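Local coordinates for ancestral D-type dye decolorizing peroxidase (PDB 7ANV), which probably uses its haem and hydrogen peroxide to oxidise dyes, as an ancestral fungal D-type dye-decolorizing peroxidase, at residues 43-48 with 477-482. Residues are numbered along the deposited sequence; the frame is centred on the assembly and turned at random.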
loop_
_atom_site.group_PDB
_atom_site.type_symbol
_atom_site.label_atom_id
_atom_site.label_comp_id
_atom_site.label_asym_id
_atom_site.label_seq_id
_atom_site.Cartn_x
_atom_site.Cartn_y
_atom_site.Cartn_z
ATOM N N PRO A 43 14.350 -15.632 -16.795
ATOM C CA PRO A 43 14.907 -14.569 -17.635
ATOM C C PRO A 43 13.977 -13.372 -17.858
ATOM O O PRO A 43 14.462 -12.354 -18.220
ATOM C CB PRO A 43 15.124 -15.241 -19.004
ATOM C CG PRO A 43 15.255 -16.721 -18.667
ATOM C CD PRO A 43 14.358 -16.944 -17.470
ATOM N N LEU A 44 12.677 -13.511 -17.640
ATOM C CA LEU A 44 11.668 -12.431 -17.846
ATOM C C LEU A 44 11.551 -11.598 -16.576
ATOM O O LEU A 44 10.934 -10.519 -16.651
ATOM C CB LEU A 44 10.296 -13.013 -18.178
ATOM C CG LEU A 44 10.068 -13.446 -19.627
ATOM C CD1 LEU A 44 10.998 -14.546 -20.027
ATOM C CD2 LEU A 44 8.636 -13.880 -19.829
ATOM N N ILE A 45 12.056 -12.088 -15.444
ATOM C CA ILE A 45 11.809 -11.414 -14.134
ATOM C C ILE A 45 12.675 -10.149 -14.115
ATOM O O ILE A 45 13.888 -10.242 -14.276
ATOM C CB ILE A 45 12.079 -12.320 -12.917
ATOM C CG1 ILE A 45 11.165 -13.543 -12.890
ATOM C CG2 ILE A 45 11.962 -11.522 -11.608
ATOM C CD1 ILE A 45 9.706 -13.215 -12.737
ATOM N N THR A 46 12.043 -9.008 -13.891
ATOM C CA THR A 46 12.690 -7.685 -13.850
ATOM C C THR A 46 13.325 -7.472 -12.482
ATOM O O THR A 46 12.594 -7.516 -11.473
ATOM C CB THR A 46 11.672 -6.582 -14.110
ATOM O OG1 THR A 46 10.906 -6.934 -15.274
ATOM C CG2 THR A 46 12.330 -5.248 -14.315
ATOM N N THR A 47 14.624 -7.282 -12.476
ATOM C CA THR A 47 15.377 -7.036 -11.220
ATOM C C THR A 47 15.398 -5.543 -10.940
ATOM O O THR A 47 15.127 -4.741 -11.861
ATOM C CB THR A 47 16.811 -7.534 -11.314
ATOM O OG1 THR A 47 17.487 -6.795 -12.342
ATOM C CG2 THR A 47 16.845 -9.007 -11.591
ATOM N N THR A 48 15.821 -5.177 -9.738
ATOM C CA THR A 48 15.979 -3.742 -9.398
ATOM C C THR A 48 17.015 -3.129 -10.341
ATOM O O THR A 48 16.830 -1.953 -10.761
ATOM C CB THR A 48 16.295 -3.555 -7.908
ATOM O OG1 THR A 48 15.164 -3.928 -7.129
ATOM C CG2 THR A 48 16.649 -2.120 -7.607
ATOM N N PRO A 477 10.602 -13.968 -3.877
ATOM C CA PRO A 477 11.960 -14.428 -3.636
ATOM C C PRO A 477 12.999 -13.666 -4.458
ATOM O O PRO A 477 12.677 -13.004 -5.426
ATOM C CB PRO A 477 11.960 -15.901 -4.075
ATOM C CG PRO A 477 10.515 -16.252 -4.175
ATOM C CD PRO A 477 9.817 -14.973 -4.596
ATOM N N SER A 478 14.259 -13.847 -4.062
ATOM C CA SER A 478 15.430 -13.387 -4.836
ATOM C C SER A 478 15.519 -14.149 -6.171
ATOM O O SER A 478 14.958 -15.268 -6.314
ATOM C CB SER A 478 16.680 -13.520 -4.022
ATOM O OG SER A 478 17.077 -14.881 -3.948
ATOM N N ILE A 479 16.317 -13.632 -7.104
ATOM C CA ILE A 479 16.583 -14.333 -8.375
ATOM C C ILE A 479 17.327 -15.630 -8.066
ATOM O O ILE A 479 16.930 -16.674 -8.588
ATOM C CB ILE A 479 17.364 -13.444 -9.353
ATOM C CG1 ILE A 479 16.598 -12.140 -9.592
ATOM C CG2 ILE A 479 17.615 -14.211 -10.641
ATOM C CD1 ILE A 479 15.215 -12.324 -10.145
ATOM N N SER A 480 18.342 -15.582 -7.218
ATOM C CA SER A 480 19.121 -16.811 -6.914
ATOM C C SER A 480 18.206 -17.836 -6.236
ATOM O O SER A 480 18.351 -19.037 -6.526
ATOM C CB SER A 480 20.348 -16.476 -6.127
ATOM O OG SER A 480 19.999 -16.025 -4.889
ATOM N N ALA A 481 17.252 -17.413 -5.410
ATOM C CA ALA A 481 16.298 -18.354 -4.772
ATOM C C ALA A 481 15.393 -18.991 -5.843
ATOM O O ALA A 481 15.178 -20.236 -5.809
ATOM C CB ALA A 481 15.491 -17.697 -3.706
ATOM N N LEU A 482 14.869 -18.180 -6.763
ATOM C CA LEU A 482 14.051 -18.676 -7.889
ATOM C C LEU A 482 14.853 -19.742 -8.661
ATOM O O LEU A 482 14.286 -20.809 -8.928
ATOM C CB LEU A 482 13.646 -17.518 -8.794
ATOM C CG LEU A 482 12.618 -16.556 -8.209
ATOM C CD1 LEU A 482 12.326 -15.455 -9.209
ATOM C CD2 LEU A 482 11.318 -17.257 -7.793
#
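The first turn of the C-terminal helix 479-486 packs through Ile-479 and Leu-482 against Ile-45 and Thr-47, in the connection between helices 31-41 and 48-59. Ile-479 contributes the largest share: its CD1 methyl lies 3.7 Å from CG2 of Ile-45, the two side chains running antiparallel alongside one another. The Thr-47 side chain lies roughly perpendicular to that of Ile-479, its CG2 methyl 3.7 Å from Ile-479 CG1. With CG2 placed anti to its own carbonyl carbon and OG1 at chi1 63°, the two branches of Thr-47 part ways: the methyl meets the isoleucine, while the hydroxyl caps helix 48-59 at Gln-50 N and also hydrogen-bonds to Asn-6 OD1. Threonine suits such a place because one branch is apolar and the other polar. Leu-482 adds a looser touch, CD1 to Ile-45 CG1 at 4.3 Å. Both Ile-45 and Leu-482 also rest on Ile-82 of strand 78-84, in the antiparallel sheet that also contains strand 20-28. Ser-478 is the N-cap just before the helix, its short side chain bringing OG back to accept from Ala-481 N at 2.9 Å. The isoleucines and Leu-482, branched and apolar, suit this largely buried seam between the C-terminal helix and the N-terminal half of a protein built from two four-stranded antiparallel sheets with helices, the ferredoxin-like duplication of the dye-decolorizing peroxidase fold.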